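Local coordinates for NIF3-related protein (Bacillus cereus, PDB 2GX8) that is of unknown function but binds a pair of zinc ions through a motif conserved in the NIF3 family and carries an additional, probably regulatory domain, at residues C[176-188]-C[226-240]. Residues are numbered along the deposited sequence; the frame is centred on the assembly and turned at random.
Sequences VRKALGDAGAGHI and VRIETIIPASLQRKV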
ATOM      1  N   VAL C 176      -6.422  17.320 -50.552  1.00 56.81           N
ATOM      2  CA  VAL C 176      -6.133  16.593 -49.290  1.00 55.93           C
ATOM      3  C   VAL C 176      -5.175  17.366 -48.379  1.00 55.78           C
ATOM      4  O   VAL C 176      -5.348  17.357 -47.173  1.00 56.19           O
ATOM      5  CB  VAL C 176      -5.710  15.125 -49.556  1.00 55.61           C
ATOM      6  CG1 VAL C 176      -5.170  14.422 -48.311  1.00 53.99           C
ATOM      7  CG2 VAL C 176      -6.910  14.365 -50.089  1.00 56.81           C
ATOM      8  N   ARG C 177      -4.189  18.055 -48.955  1.00 55.83           N
ATOM      9  CA  ARG C 177      -3.303  18.920 -48.172  1.00 55.61           C
ATOM     10  C   ARG C 177      -4.101  20.065 -47.524  1.00 55.93           C
ATOM     11  O   ARG C 177      -3.849  20.416 -46.361  1.00 55.96           O
ATOM     12  CB  ARG C 177      -2.236  19.573 -49.040  1.00 55.26           C
ATOM     13  CG  ARG C 177      -1.264  18.657 -49.678  1.00 55.40           C
ATOM     14  CD  ARG C 177      -0.273  19.486 -50.441  1.00 55.10           C
ATOM     15  NE  ARG C 177       0.547  18.661 -51.310  1.00 59.35           N
ATOM     16  CZ  ARG C 177       0.425  18.590 -52.634  1.00 61.27           C
ATOM     17  NH1 ARG C 177      -0.468  19.341 -53.275  1.00 56.28           N
ATOM     18  NH2 ARG C 177       1.238  17.792 -53.329  1.00 61.65           N
ATOM     19  N   LYS C 178      -5.042  20.648 -48.278  1.00 55.68           N
ATOM     20  CA  LYS C 178      -5.836  21.771 -47.786  1.00 55.79           C
ATOM     21  C   LYS C 178      -6.680  21.338 -46.609  1.00 55.65           C
ATOM     22  O   LYS C 178      -6.785  22.054 -45.628  1.00 56.13           O
ATOM     23  CB  LYS C 178      -6.742  22.336 -48.881  1.00 55.95           C
ATOM     24  CG  LYS C 178      -7.454  23.626 -48.476  1.00 57.24           C
ATOM     25  CD  LYS C 178      -8.422  24.096 -49.546  1.00 57.92           C
ATOM     26  CE  LYS C 178      -8.979  25.487 -49.235  1.00 60.76           C
ATOM     27  NZ  LYS C 178      -9.827  25.546 -48.010  1.00 61.69           N
ATOM     28  N   ALA C 179      -7.267  20.151 -46.728  1.00 55.90           N
ATOM     29  CA  ALA C 179      -8.128  19.576 -45.707  1.00 55.76           C
ATOM     30  C   ALA C 179      -7.358  19.308 -44.433  1.00 55.91           C
ATOM     31  O   ALA C 179      -7.852  19.544 -43.350  1.00 56.25           O
ATOM     32  CB  ALA C 179      -8.739  18.299 -46.218  1.00 55.41           C
ATOM     33  N   LEU C 180      -6.150  18.782 -44.572  1.00 57.12           N
ATOM     34  CA  LEU C 180      -5.295  18.506 -43.424  1.00 57.38           C
ATOM     35  C   LEU C 180      -4.921  19.793 -42.704  1.00 58.26           C
ATOM     36  O   LEU C 180      -5.010  19.874 -41.483  1.00 58.54           O
ATOM     37  CB  LEU C 180      -4.035  17.786 -43.875  1.00 57.29           C
ATOM     38  CG  LEU C 180      -4.127  16.303 -44.232  1.00 57.74           C
ATOM     39  CD1 LEU C 180      -2.814  15.867 -44.814  1.00 59.93           C
ATOM     40  CD2 LEU C 180      -4.449  15.445 -43.020  1.00 55.17           C
ATOM     41  N   GLY C 181      -4.536  20.800 -43.483  1.00 58.63           N
ATOM     42  CA  GLY C 181      -4.122  22.094 -42.963  1.00 58.80           C
ATOM     43  C   GLY C 181      -5.227  22.834 -42.253  1.00 59.23           C
ATOM     44  O   GLY C 181      -5.063  23.202 -41.089  1.00 58.53           O
ATOM     45  N   ASP C 182      -6.344  23.044 -42.962  1.00 59.68           N
ATOM     46  CA  ASP C 182      -7.539  23.703 -42.423  1.00 60.32           C
ATOM     47  C   ASP C 182      -7.980  23.069 -41.106  1.00 60.44           C
ATOM     48  O   ASP C 182      -8.411  23.769 -40.200  1.00 60.37           O
ATOM     49  CB  ASP C 182      -8.690  23.675 -43.437  1.00 60.22           C
ATOM     50  CG  ASP C 182      -8.448  24.589 -44.638  1.00 61.08           C
ATOM     51  OD1 ASP C 182      -7.375  25.233 -44.731  1.00 61.41           O
ATOM     52  OD2 ASP C 182      -9.352  24.671 -45.495  1.00 61.77           O
ATOM     53  N   ALA C 183      -7.829  21.749 -41.009  1.00 60.83           N
ATOM     54  CA  ALA C 183      -8.163  20.980 -39.808  1.00 61.52           C
ATOM     55  C   ALA C 183      -7.114  21.086 -38.684  1.00 61.75           C
ATOM     56  O   ALA C 183      -7.266  20.453 -37.633  1.00 62.01           O
ATOM     57  CB  ALA C 183      -8.406  19.505 -40.171  1.00 61.42           C
ATOM     58  N   GLY C 184      -6.047  21.851 -38.914  1.00 61.67           N
ATOM     59  CA  GLY C 184      -5.017  22.078 -37.896  1.00 62.33           C
ATOM     60  C   GLY C 184      -3.751  21.236 -37.932  1.00 63.49           C
ATOM     61  O   GLY C 184      -2.915  21.333 -37.029  1.00 64.51           O
ATOM     62  N   ALA C 185      -3.595  20.406 -38.959  1.00 63.39           N
ATOM     63  CA  ALA C 185      -2.403  19.592 -39.090  1.00 62.97           C
ATOM     64  C   ALA C 185      -1.287  20.434 -39.686  1.00 63.40           C
ATOM     65  O   ALA C 185      -1.533  21.256 -40.565  1.00 64.01           O
ATOM     66  CB  ALA C 185      -2.685  18.412 -39.960  1.00 63.03           C
ATOM     67  N   GLY C 186      -0.062  20.229 -39.209  1.00 63.59           N
ATOM     68  CA  GLY C 186       1.091  20.977 -39.700  1.00 64.32           C
ATOM     69  C   GLY C 186       1.191  22.398 -39.156  1.00 64.86           C
ATOM     70  O   GLY C 186       1.802  23.259 -39.782  1.00 64.30           O
ATOM     71  N   HIS C 187       0.581  22.638 -37.993  1.00 65.92           N
ATOM     72  CA  HIS C 187       0.616  23.948 -37.335  1.00 67.20           C
ATOM     73  C   HIS C 187       1.594  23.916 -36.157  1.00 67.41           C
ATOM     74  O   HIS C 187       1.226  23.594 -35.026  1.00 66.86           O
ATOM     75  CB  HIS C 187      -0.788  24.389 -36.898  1.00 67.65           C
ATOM     76  CG  HIS C 187      -0.850  25.786 -36.346  1.00 69.68           C
ATOM     77  ND1 HIS C 187      -0.989  26.054 -34.998  1.00 71.88           N
ATOM     78  CD2 HIS C 187      -0.789  26.992 -36.960  1.00 71.25           C
ATOM     79  CE1 HIS C 187      -1.013  27.361 -34.808  1.00 71.49           C
ATOM     80  NE2 HIS C 187      -0.896  27.954 -35.984  1.00 71.53           N
ATOM     81  N   ILE C 188       2.852  24.230 -36.461  1.00 68.27           N
ATOM     82  CA  ILE C 188       3.944  24.266 -35.489  1.00 69.26           C
ATOM     83  C   ILE C 188       4.646  25.634 -35.552  1.00 69.47           C
ATOM     84  O   ILE C 188       5.121  26.054 -36.621  1.00 69.70           O
ATOM     85  CB  ILE C 188       4.975  23.115 -35.754  1.00 69.76           C
ATOM     86  CG1 ILE C 188       4.332  21.730 -35.560  1.00 69.46           C
ATOM     87  CG2 ILE C 188       6.241  23.276 -34.890  1.00 70.66           C
ATOM     88  CD1 ILE C 188       3.735  21.488 -34.183  1.00 71.08           C
ATOM     89  N   VAL C 226       0.985  10.017 -54.548  1.00 57.84           N
ATOM     90  CA  VAL C 226       1.652  11.040 -53.760  1.00 56.64           C
ATOM     91  C   VAL C 226       1.603  10.630 -52.296  1.00 56.10           C
ATOM     92  O   VAL C 226       0.559  10.222 -51.783  1.00 56.15           O
ATOM     93  CB  VAL C 226       0.998  12.438 -54.000  1.00 55.86           C
ATOM     94  CG1 VAL C 226       1.628  13.501 -53.144  1.00 56.60           C
ATOM     95  CG2 VAL C 226       1.159  12.814 -55.410  1.00 55.34           C
ATOM     96  N   ARG C 227       2.763  10.710 -51.652  1.00 56.54           N
ATOM     97  CA  ARG C 227       2.937  10.364 -50.259  1.00 55.63           C
ATOM     98  C   ARG C 227       2.999  11.690 -49.536  1.00 54.83           C
ATOM     99  O   ARG C 227       4.003  12.412 -49.617  1.00 56.05           O
ATOM    100  CB  ARG C 227       4.256   9.610 -50.060  1.00 56.58           C
ATOM    101  CG  ARG C 227       4.310   8.780 -48.816  1.00 56.63           C
ATOM    102  CD  ARG C 227       5.724   8.275 -48.418  1.00 57.08           C
ATOM    103  NE  ARG C 227       6.306   9.079 -47.343  1.00 61.47           N
ATOM    104  CZ  ARG C 227       6.524   8.666 -46.099  1.00 59.26           C
ATOM    105  NH1 ARG C 227       6.259   7.429 -45.708  1.00 61.99           N
ATOM    106  NH2 ARG C 227       7.042   9.497 -45.234  1.00 60.30           N
ATOM    107  N   ILE C 228       1.914  12.020 -48.846  1.00 54.39           N
ATOM    108  CA  ILE C 228       1.814  13.266 -48.113  1.00 52.74           C
ATOM    109  C   ILE C 228       2.011  13.009 -46.636  1.00 52.46           C
ATOM    110  O   ILE C 228       1.339  12.173 -46.049  1.00 52.55           O
ATOM    111  CB  ILE C 228       0.418  13.937 -48.295  1.00 52.95           C
ATOM    112  CG1 ILE C 228       0.077  14.117 -49.791  1.00 54.22           C
ATOM    113  CG2 ILE C 228       0.346  15.290 -47.532  1.00 48.85           C
ATOM    114  CD1 ILE C 228      -1.356  14.588 -50.063  1.00 52.55           C
ATOM    115  N   GLU C 229       2.933  13.734 -46.032  1.00 52.66           N
ATOM    116  CA  GLU C 229       3.134  13.605 -44.601  1.00 53.48           C
ATOM    117  C   GLU C 229       2.958  14.946 -43.918  1.00 54.42           C
ATOM    118  O   GLU C 229       3.219  16.007 -44.513  1.00 54.97           O
ATOM    119  CB  GLU C 229       4.477  12.979 -44.265  1.00 53.36           C
ATOM    120  CG  GLU C 229       5.661  13.790 -44.620  1.00 57.89           C
ATOM    121  CD  GLU C 229       6.938  13.161 -44.132  1.00 63.64           C
ATOM    122  OE1 GLU C 229       7.142  11.957 -44.352  1.00 69.90           O
ATOM    123  OE2 GLU C 229       7.758  13.877 -43.532  1.00 67.89           O
ATOM    124  N   THR C 230       2.486  14.897 -42.679  1.00 54.96           N
ATOM    125  CA  THR C 230       2.253  16.104 -41.904  1.00 55.04           C
ATOM    126  C   THR C 230       2.247  15.717 -40.431  1.00 57.34           C
ATOM    127  O   THR C 230       1.892  14.580 -40.072  1.00 58.17           O
ATOM    128  CB  THR C 230       0.940  16.808 -42.309  1.00 53.57           C
ATOM    129  OG1 THR C 230       0.980  18.178 -41.898  1.00 55.34           O
ATOM    130  CG2 THR C 230      -0.263  16.140 -41.721  1.00 50.24           C
ATOM    131  N   ILE C 231       2.678  16.646 -39.590  1.00 57.33           N
ATOM    132  CA  ILE C 231       2.762  16.418 -38.163  1.00 58.21           C
ATOM    133  C   ILE C 231       1.465  16.871 -37.448  1.00 57.71           C
ATOM    134  O   ILE C 231       0.798  17.817 -37.867  1.00 56.97           O
ATOM    135  CB  ILE C 231       4.067  17.107 -37.596  1.00 59.41           C
ATOM    136  CG1 ILE C 231       4.385  16.675 -36.149  1.00 59.88           C
ATOM    137  CG2 ILE C 231       4.015  18.633 -37.756  1.00 59.69           C
ATOM    138  CD1 ILE C 231       5.723  17.198 -35.622  1.00 58.49           C
ATOM    139  N   ILE C 232       1.083  16.154 -36.398  1.00 57.85           N
ATOM    140  CA  ILE C 232      -0.091  16.515 -35.600  1.00 58.84           C
ATOM    141  C   ILE C 232       0.092  16.250 -34.117  1.00 58.55           C
ATOM    142  O   ILE C 232       0.899  15.395 -33.738  1.00 59.48           O
ATOM    143  CB  ILE C 232      -1.407  15.749 -35.992  1.00 57.99           C
ATOM    144  CG1 ILE C 232      -1.251  14.242 -35.806  1.00 59.02           C
ATOM    145  CG2 ILE C 232      -1.889  16.115 -37.369  1.00 58.55           C
ATOM    146  CD1 ILE C 232      -2.566  13.499 -35.867  1.00 58.59           C
ATOM    147  N   PRO C 233      -0.621  17.028 -33.278  1.00 58.11           N
ATOM    148  CA  PRO C 233      -0.694  16.718 -31.859  1.00 57.59           C
ATOM    149  C   PRO C 233      -1.751  15.629 -31.712  1.00 56.75           C
ATOM    150  O   PRO C 233      -2.784  15.694 -32.382  1.00 56.43           O
ATOM    151  CB  PRO C 233      -1.164  18.036 -31.214  1.00 57.55           C
ATOM    152  CG  PRO C 233      -1.774  18.839 -32.295  1.00 58.98           C
ATOM    153  CD  PRO C 233      -1.340  18.270 -33.628  1.00 58.13           C
ATOM    154  N   ALA C 234      -1.492  14.639 -30.865  1.00 55.68           N
ATOM    155  CA  ALA C 234      -2.417  13.533 -30.642  1.00 56.08           C
ATOM    156  C   ALA C 234      -3.904  13.921 -30.458  1.00 56.85           C
ATOM    157  O   ALA C 234      -4.792  13.220 -30.935  1.00 56.89           O
ATOM    158  CB  ALA C 234      -1.930  12.681 -29.471  1.00 55.21           C
ATOM    159  N   SER C 235      -4.169  15.038 -29.780  1.00 58.26           N
ATOM    160  CA  SER C 235      -5.537  15.499 -29.548  1.00 59.31           C
ATOM    161  C   SER C 235      -6.276  15.869 -30.848  1.00 60.65           C
ATOM    162  O   SER C 235      -7.514  15.804 -30.902  1.00 61.34           O
ATOM    163  CB  SER C 235      -5.557  16.691 -28.595  1.00 59.36           C
ATOM    164  OG  SER C 235      -5.112  17.869 -29.241  1.00 59.77           O
ATOM    165  N   LEU C 236      -5.538  16.264 -31.886  1.00 60.66           N
ATOM    166  CA  LEU C 236      -6.172  16.607 -33.162  1.00 60.86           C
ATOM    167  C   LEU C 236      -6.333  15.425 -34.112  1.00 60.79           C
ATOM    168  O   LEU C 236      -6.887  15.591 -35.197  1.00 60.56           O
ATOM    169  CB  LEU C 236      -5.425  17.734 -33.894  1.00 61.02           C
ATOM    170  CG  LEU C 236      -5.483  19.193 -33.427  1.00 61.34           C
ATOM    171  CD1 LEU C 236      -4.718  20.082 -34.413  1.00 58.76           C
ATOM    172  CD2 LEU C 236      -6.927  19.697 -33.276  1.00 62.94           C
ATOM    173  N   GLN C 237      -5.865  14.242 -33.710  1.00 60.90           N
ATOM    174  CA  GLN C 237      -5.927  13.058 -34.580  1.00 60.75           C
ATOM    175  C   GLN C 237      -7.326  12.782 -35.183  1.00 60.36           C
ATOM    176  O   GLN C 237      -7.503  12.759 -36.410  1.00 59.12           O
ATOM    177  CB  GLN C 237      -5.345  11.799 -33.891  1.00 61.26           C
ATOM    178  CG  GLN C 237      -5.193  10.592 -34.858  1.00 61.28           C
ATOM    179  CD  GLN C 237      -4.608   9.334 -34.232  1.00 61.63           C
ATOM    180  OE1 GLN C 237      -5.042   8.233 -34.556  1.00 66.24           O
ATOM    181  NE2 GLN C 237      -3.618   9.486 -33.353  1.00 61.83           N
ATOM    182  N   ARG C 238      -8.313  12.616 -34.321  1.00 59.49           N
ATOM    183  CA  ARG C 238      -9.656  12.274 -34.769  1.00 60.44           C
ATOM    184  C   ARG C 238     -10.225  13.240 -35.831  1.00 59.88           C
ATOM    185  O   ARG C 238     -10.645  12.811 -36.912  1.00 59.31           O
ATOM    186  CB  ARG C 238     -10.577  12.127 -33.555  1.00 60.51           C
ATOM    187  CG  ARG C 238     -11.932  11.572 -33.883  1.00 63.88           C
ATOM    188  CD  ARG C 238     -12.679  11.276 -32.611  1.00 69.35           C
ATOM    189  NE  ARG C 238     -14.117  11.217 -32.833  1.00 72.69           N
ATOM    190  CZ  ARG C 238     -14.906  12.285 -32.798  1.00 75.96           C
ATOM    191  NH1 ARG C 238     -14.373  13.482 -32.568  1.00 77.58           N
ATOM    192  NH2 ARG C 238     -16.219  12.165 -32.994  1.00 75.63           N
ATOM    193  N   LYS C 239     -10.200  14.535 -35.517  1.00 59.63           N
ATOM    194  CA  LYS C 239     -10.666  15.589 -36.415  1.00 58.88           C
ATOM    195  C   LYS C 239      -9.870  15.614 -37.728  1.00 58.62           C
ATOM    196  O   LYS C 239     -10.456  15.682 -38.804  1.00 59.08           O
ATOM    197  CB  LYS C 239     -10.630  16.956 -35.704  1.00 58.90           C
ATOM    198  CG  LYS C 239     -10.787  18.139 -36.632  1.00 58.60           C
ATOM    199  CD  LYS C 239     -10.947  19.465 -35.912  1.00 58.73           C
ATOM    200  CE  LYS C 239     -11.216  20.554 -36.943  1.00 57.04           C
ATOM    201  NZ  LYS C 239     -11.679  21.826 -36.336  1.00 56.29           N
ATOM    202  N   VAL C 240      -8.544  15.534 -37.639  1.00 57.83           N
ATOM    203  CA  VAL C 240      -7.683  15.563 -38.824  1.00 57.53           C
ATOM    204  C   VAL C 240      -7.843  14.339 -39.757  1.00 58.14           C
ATOM    205  O   VAL C 240      -7.852  14.483 -40.987  1.00 58.32           O
ATOM    206  CB  VAL C 240      -6.194  15.807 -38.440  1.00 57.85           C
ATOM    207  CG1 VAL C 240      -5.276  15.546 -39.616  1.00 55.69           C
ATOM    208  CG2 VAL C 240      -5.993  17.239 -37.884  1.00 55.94           C
TER
HETATM  209  O   HOH W   1      -0.174  20.482 -35.833  1.00 65.29           O
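Helix 170-182 packs on a face of the sheet, over strand 221-233, in the elongated domain that is probably regulatory, and a Schellman motif at G184 ends the helix beside the start of helix 237-247. The axes of 176-182 and 226-233 run nearly parallel (9°), 10.2 Å apart at closest approach. L180 fills the interface with both branches: CD1 slides past T230, 4.0 Å from its CG2, while CD2 meets V240 CG1 at 3.5 Å, L180 and V240 crossing nearly at right angles. Nearer the N-terminal end of 176-188, the CD1 tip of I228 reaches R177 CG and V176 CG1; R177 turns its guanidinium to E174 and S197. With CG1 anti to the backbone N (chi1 168°), V240 directs CG2 at A183 and CG1 at A185. A185 CB faces three methyls, I232 CG2 at 3.6 Å, T230 CG2 and V240 CG1; T230 OG1 is hydrogen-bonded to C194 O. Past the turn, I188 crosses I231 at about a right angle, CG1 lying 3.8 Å from I231 CG2. A water joins G184 O to H187 N and donates a weak bond to I231 O. That carbonyl also accepts the hydrogen bond that joins the segments directly, G186 N to I231 O at 2.9 Å, almost collinear with the C=O bond (164°).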